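Local coordinates for sulfate permease family protein (PDB 3MGL) that is the STAS domain of a sulfate permease (SulP) family membrane protein that probably transports solutes, likely anions such as sulfate, across the membrane, at residues A[37-42]-A[71-76]; A[47-52]-A[80-85]. All coordinates share one frame; numbering follows the deposited sequence.

Contact 1. Residues A[37-42]-A[71-76]; sequences TFERVM and EEMIQS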
loop_
_atom_site.group_PDB
_atom_site.type_symbol
_atom_site.label_atom_id
_atom_site.label_comp_id
_atom_site.label_asym_id
_atom_site.label_seq_id
_atom_site.Cartn_x
_atom_site.Cartn_y
_atom_site.Cartn_z
ATOM N N THR A 37 7.647 21.019 10.674
ATOM C CA THR A 37 7.728 20.412 11.997
ATOM C C THR A 37 9.173 20.053 12.373
ATOM O O THR A 37 9.572 20.216 13.535
ATOM C CB THR A 37 6.802 19.173 12.147
ATOM O OG1 THR A 37 5.587 19.365 11.403
ATOM C CG2 THR A 37 6.423 18.981 13.608
ATOM N N PHE A 38 9.959 19.601 11.393
ATOM C CA PHE A 38 11.329 19.177 11.668
ATOM C C PHE A 38 12.233 20.378 11.923
ATOM O O PHE A 38 13.098 20.340 12.800
ATOM C CB PHE A 38 11.900 18.308 10.538
ATOM C CG PHE A 38 13.190 17.638 10.901
ATOM C CD1 PHE A 38 13.218 16.606 11.842
ATOM C CD2 PHE A 38 14.385 18.037 10.322
ATOM C CE1 PHE A 38 14.428 15.976 12.194
ATOM C CE2 PHE A 38 15.597 17.405 10.667
ATOM C CZ PHE A 38 15.607 16.381 11.612
ATOM N N GLU A 39 12.026 21.431 11.140
ATOM C CA GLU A 39 12.620 22.736 11.401
ATOM C C GLU A 39 12.317 23.144 12.844
ATOM O O GLU A 39 13.211 23.569 13.561
ATOM C CB GLU A 39 12.033 23.750 10.421
ATOM C CG GLU A 39 12.975 24.845 9.999
ATOM C CD GLU A 39 12.408 25.732 8.868
ATOM O OE1 GLU A 39 11.662 25.225 7.992
ATOM O OE2 GLU A 39 12.721 26.950 8.865
ATOM N N ARG A 40 11.064 22.955 13.277
ATOM C CA ARG A 40 10.640 23.332 14.631
ATOM C C ARG A 40 11.397 22.528 15.692
ATOM O O ARG A 40 11.951 23.088 16.623
ATOM C CB ARG A 40 9.134 23.145 14.808
ATOM C CG ARG A 40 8.495 24.130 15.773
ATOM C CD ARG A 40 7.054 23.765 16.234
ATOM N NE ARG A 40 6.249 22.976 15.289
ATOM C CZ ARG A 40 5.758 23.416 14.125
ATOM N NH1 ARG A 40 5.998 24.658 13.706
ATOM N NH2 ARG A 40 5.038 22.597 13.363
ATOM N N VAL A 41 11.427 21.212 15.525
ATOM C CA VAL A 41 12.150 20.328 16.434
ATOM C C VAL A 41 13.631 20.691 16.517
ATOM O O VAL A 41 14.182 20.808 17.607
ATOM C CB VAL A 41 11.970 18.837 16.044
ATOM C CG1 VAL A 41 12.953 17.937 16.807
ATOM C CG2 VAL A 41 10.504 18.405 16.284
HETATM N N MSE A 42 14.261 20.880 15.366
HETATM C CA MSE A 42 15.680 21.212 15.343
HETATM C C MSE A 42 15.982 22.517 16.090
HETATM O O MSE A 42 17.008 22.621 16.760
HETATM C CB MSE A 42 16.208 21.266 13.911
HETATM C CG MSE A 42 17.690 21.058 13.842
HETATM SE SE MSE A 42 18.215 19.260 14.401
HETATM C CE MSE A 42 18.459 18.445 12.671
ATOM N N GLU A 71 15.381 25.615 0.854
ATOM C CA GLU A 71 16.345 26.665 1.165
ATOM C C GLU A 71 16.175 27.105 2.638
ATOM O O GLU A 71 17.110 26.994 3.428
ATOM C CB GLU A 71 16.165 27.853 0.179
ATOM C CG GLU A 71 17.060 29.078 0.406
ATOM C CD GLU A 71 16.812 30.206 -0.629
ATOM O OE1 GLU A 71 15.846 30.091 -1.440
ATOM O OE2 GLU A 71 17.583 31.214 -0.636
ATOM N N GLU A 72 14.978 27.558 3.003
ATOM C CA GLU A 72 14.700 28.056 4.376
ATOM C C GLU A 72 15.060 27.027 5.455
ATOM O O GLU A 72 15.633 27.370 6.479
ATOM C CB GLU A 72 13.230 28.501 4.540
ATOM C CG GLU A 72 12.807 28.833 5.990
ATOM C CD GLU A 72 11.389 29.427 6.108
ATOM O OE1 GLU A 72 10.487 29.012 5.334
ATOM O OE2 GLU A 72 11.165 30.300 6.993
HETATM N N MSE A 73 14.718 25.771 5.194
HETATM C CA MSE A 73 14.963 24.659 6.096
HETATM C C MSE A 73 16.469 24.462 6.319
HETATM O O MSE A 73 16.933 24.340 7.453
HETATM C CB MSE A 73 14.350 23.388 5.501
HETATM C CG MSE A 73 13.937 22.335 6.489
HETATM SE SE MSE A 73 13.802 20.575 5.634
HETATM C CE MSE A 73 13.258 19.604 7.200
ATOM N N ILE A 74 17.228 24.435 5.226
ATOM C CA ILE A 74 18.659 24.261 5.325
ATOM C C ILE A 74 19.304 25.460 6.035
ATOM O O ILE A 74 20.221 25.296 6.843
ATOM C CB ILE A 74 19.290 24.011 3.918
ATOM C CG1 ILE A 74 18.783 22.672 3.351
ATOM C CG2 ILE A 74 20.824 24.071 3.988
ATOM C CD1 ILE A 74 18.922 22.525 1.850
ATOM N N GLN A 75 18.837 26.665 5.729
ATOM C CA GLN A 75 19.321 27.864 6.427
ATOM C C GLN A 75 19.145 27.771 7.959
ATOM O O GLN A 75 20.049 28.137 8.695
ATOM C CB GLN A 75 18.671 29.137 5.871
ATOM C CG GLN A 75 19.215 29.537 4.492
ATOM C CD GLN A 75 18.387 30.625 3.794
ATOM O OE1 GLN A 75 17.368 31.112 4.321
ATOM N NE2 GLN A 75 18.830 31.014 2.598
ATOM N N SER A 76 17.990 27.276 8.416
ATOM C CA SER A 76 17.738 27.062 9.853
ATOM C C SER A 76 18.735 26.079 10.440
ATOM O O SER A 76 19.155 26.235 11.569
ATOM C CB SER A 76 16.346 26.481 10.109
ATOM O OG SER A 76 15.364 27.196 9.395
#

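Contact 2. Residues A[47-52]-A[80-85]; sequences ETPQIL and RGIKVL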
loop_
_atom_site.group_PDB
_atom_site.type_symbol
_atom_site.label_atom_id
_atom_site.label_comp_id
_atom_site.label_asym_id
_atom_site.label_seq_id
_atom_site.Cartn_x
_atom_site.Cartn_y
_atom_site.Cartn_z
ATOM N N GLU A 47 20.098 19.738 22.116
ATOM C CA GLU A 47 21.320 19.174 21.570
ATOM C C GLU A 47 21.098 18.831 20.105
ATOM O O GLU A 47 20.201 18.055 19.771
ATOM C CB GLU A 47 21.631 17.911 22.347
ATOM C CG GLU A 47 23.062 17.527 22.412
ATOM C CD GLU A 47 23.274 16.397 23.412
ATOM O OE1 GLU A 47 22.929 16.581 24.611
ATOM O OE2 GLU A 47 23.771 15.322 22.990
ATOM N N THR A 48 21.909 19.423 19.233
ATOM C CA THR A 48 21.797 19.210 17.794
ATOM C C THR A 48 22.887 18.277 17.245
ATOM O O THR A 48 23.973 18.180 17.809
ATOM C CB THR A 48 21.807 20.560 17.027
ATOM O OG1 THR A 48 22.859 21.389 17.525
ATOM C CG2 THR A 48 20.484 21.284 17.227
ATOM N N PRO A 49 22.589 17.569 16.141
ATOM C CA PRO A 49 23.601 16.696 15.577
ATOM C C PRO A 49 24.656 17.535 14.850
ATOM O O PRO A 49 24.388 18.672 14.490
ATOM C CB PRO A 49 22.803 15.860 14.570
ATOM C CG PRO A 49 21.727 16.770 14.130
ATOM C CD PRO A 49 21.368 17.609 15.309
ATOM N N GLN A 50 25.826 16.961 14.622
ATOM C CA GLN A 50 26.894 17.593 13.858
ATOM C C GLN A 50 26.596 17.509 12.337
ATOM O O GLN A 50 26.853 18.446 11.563
ATOM C CB GLN A 50 28.210 16.910 14.281
ATOM C CG GLN A 50 29.449 17.186 13.484
ATOM C CD GLN A 50 30.656 16.372 14.010
ATOM O OE1 GLN A 50 30.662 15.909 15.171
ATOM N NE2 GLN A 50 31.680 16.199 13.159
ATOM N N ILE A 51 25.993 16.402 11.919
ATOM C CA ILE A 51 25.647 16.220 10.525
ATOM C C ILE A 51 24.204 15.754 10.370
ATOM O O ILE A 51 23.729 14.849 11.086
ATOM C CB ILE A 51 26.627 15.240 9.803
ATOM C CG1 ILE A 51 28.073 15.751 9.916
ATOM C CG2 ILE A 51 26.246 15.055 8.311
ATOM C CD1 ILE A 51 29.127 14.712 9.625
ATOM N N LEU A 52 23.495 16.402 9.442
ATOM C CA LEU A 52 22.195 15.909 9.027
ATOM C C LEU A 52 22.227 15.455 7.559
ATOM O O LEU A 52 22.650 16.208 6.679
ATOM C CB LEU A 52 21.125 16.992 9.232
ATOM C CG LEU A 52 19.726 16.574 8.754
ATOM C CD1 LEU A 52 19.023 15.669 9.762
ATOM C CD2 LEU A 52 18.891 17.784 8.491
ATOM N N ARG A 80 22.356 26.750 13.356
ATOM C CA ARG A 80 22.626 25.974 14.583
ATOM C C ARG A 80 23.956 25.174 14.503
ATOM O O ARG A 80 24.265 24.372 15.385
ATOM C CB ARG A 80 21.443 25.053 14.933
ATOM C CG ARG A 80 20.080 25.776 15.138
ATOM C CD ARG A 80 19.275 25.207 16.338
ATOM N NE ARG A 80 20.114 24.965 17.530
ATOM C CZ ARG A 80 19.739 24.282 18.617
ATOM N NH1 ARG A 80 18.515 23.764 18.718
ATOM N NH2 ARG A 80 20.607 24.107 19.618
ATOM N N GLY A 81 24.728 25.397 13.441
ATOM C CA GLY A 81 26.005 24.721 13.253
ATOM C C GLY A 81 25.908 23.341 12.610
ATOM O O GLY A 81 26.870 22.597 12.628
ATOM N N ILE A 82 24.758 22.989 12.037
ATOM C CA ILE A 82 24.573 21.652 11.475
ATOM C C ILE A 82 25.026 21.607 10.029
ATOM O O ILE A 82 24.580 22.398 9.199
ATOM C CB ILE A 82 23.121 21.162 11.594
ATOM C CG1 ILE A 82 22.630 21.317 13.028
ATOM C CG2 ILE A 82 22.981 19.681 11.106
ATOM C CD1 ILE A 82 21.117 21.276 13.148
ATOM N N LYS A 83 25.925 20.677 9.739
ATOM C CA LYS A 83 26.379 20.450 8.376
ATOM C C LYS A 83 25.333 19.575 7.705
ATOM O O LYS A 83 24.901 18.581 8.275
ATOM C CB LYS A 83 27.773 19.813 8.383
ATOM C CG LYS A 83 28.326 19.461 7.017
ATOM C CD LYS A 83 29.749 18.960 7.179
ATOM C CE LYS A 83 30.421 18.765 5.838
ATOM N NZ LYS A 83 31.901 18.935 5.946
ATOM N N VAL A 84 24.873 19.981 6.528
ATOM C CA VAL A 84 23.789 19.279 5.853
ATOM C C VAL A 84 24.322 18.577 4.609
ATOM O O VAL A 84 25.057 19.197 3.800
ATOM C CB VAL A 84 22.642 20.236 5.453
ATOM C CG1 VAL A 84 21.513 19.490 4.762
ATOM C CG2 VAL A 84 22.103 20.993 6.682
ATOM N N LEU A 85 23.978 17.291 4.482
ATOM C CA LEU A 85 24.240 16.530 3.276
ATOM C C LEU A 85 22.912 16.226 2.612
ATOM O O LEU A 85 21.889 16.001 3.279
ATOM C CB LEU A 85 24.984 15.202 3.552
ATOM C CG LEU A 85 26.489 15.174 3.857
ATOM C CD1 LEU A 85 27.007 16.435 4.569
ATOM C CD2 LEU A 85 26.890 13.926 4.645
#

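Contact 1. Residues A[37-42]-A[71-76]
Two neighbouring helices of the STAS domain, 32-44 and 64-79, pack side by side here through Phe-38 and Glu-39 on one and Glu-72, Met-73 and Ser-76 on the other. Their short segments run nearly parallel, 11° apart, with the axes 10.1 Å from each other. Glu-39 faces Met-73 most closely, at 6.1 Å between CA atoms. The contact has a polar and an apolar half.

In the polar half, Glu-39 reaches across to the second helix. Its CG and CD lie on an extended chain, which carries the carboxylate over to Ser-76. The hydroxyl of Ser-76 lies between two acceptors. Its OG stands 2.7 Å from Glu-39 OE2. The same OG lies 2.9 Å from Glu-72 O, one turn earlier in its own helix. Glu-39 OE2 also touches the CG of Glu-72 at 3.4 Å. The two carboxylates are turned 66° against each other, with OE2 of Glu-39 4.1 Å from OE2 of Glu-72. This closeness of like charges would probably raise the proton affinity of one of them. Glu-39 OE1 rests beside the backbone of Met-73, 3.8 Å from its CA.

In the apolar half, Met-73, a selenomethionine, stretches out straight (chi3 -179°). Its terminal CE comes to the edge of the Phe-38 ring, near the ring plane, and lies 3.7 Å from CD2. The two side chains cross at about a right angle.

Phe-38 also stacks on Tyr-24 and packs on Leu-52 of strand 51-56. Its ring meets Phe-32 of the second subunit. On the other helix, Ile-74 packs against Leu-54 of strand 51-56 and against helix 102-106.

Contact 2. Residues A[47-52]-A[80-85]
The guanidinium of Arg-80 has Thr-48 CG2 over the centre of one face, 3.4 Å above its plane. The chi1 rotation of Thr-48 (46°) turns this methyl, not the hydroxyl, onto the guanidinium face. At the polar end, Arg-80 NH1 is hydrogen-bonded to the backbone O of Met-42 and of Ile-45, which helps hold the group in place.

Beyond this, residues 51-52 and 83-85 pair as parallel strands, Ile-51 beside Lys-83 and Leu-52 beside Val-84. Lys-83 N donates to Gln-50 O at 3.0 Å. Leu-52 N then donates to Lys-83 O at 2.8 Å, and Leu-85 N to Leu-52 O at 2.8 Å.

Just before the strands pair, Ile-82 packs across the contact. Its CG1 lies 3.5 Å from Pro-49 O, and its CG2 is 3.8 Å from Leu-52 CB. Ile-51 CG2 meets Leu-85 CD2 at 3.9 Å. Gly-81, with positive phi, is the C-prime residue of the Schellman motif ending helix 64-79.

The pairing closes the beta-alpha-beta unit of strand 51-56, helix 64-79 and strand 83-87. Leu-52 and Val-84 face Phe-77 of that helix. Ile-51 also bonds through its backbone to Glu-20 and Ala-22, at the start of the neighbouring strand 21-27.

Contacts 1 and 2 lie in one STAS domain, their centres about 11 Å apart. Their segments alternate along the chain: 37-42, 47-52, 71-76, 80-85. Contact 1 joins helices 32-44 and 64-79, and contact 2 pairs strands 51-56 and 83-87, the middle strands of the four-stranded parallel sheet. The helix pair covers the sheet side that carries Leu-52. Met-42 ties them directly. Its CG packs on Ile-82 CD1 at 3.5 Å, and its SE on Pro-49 CD at 3.7 Å. Both contacts also touch the second subunit, so this helix-and-sheet region contributes to the subunit interface.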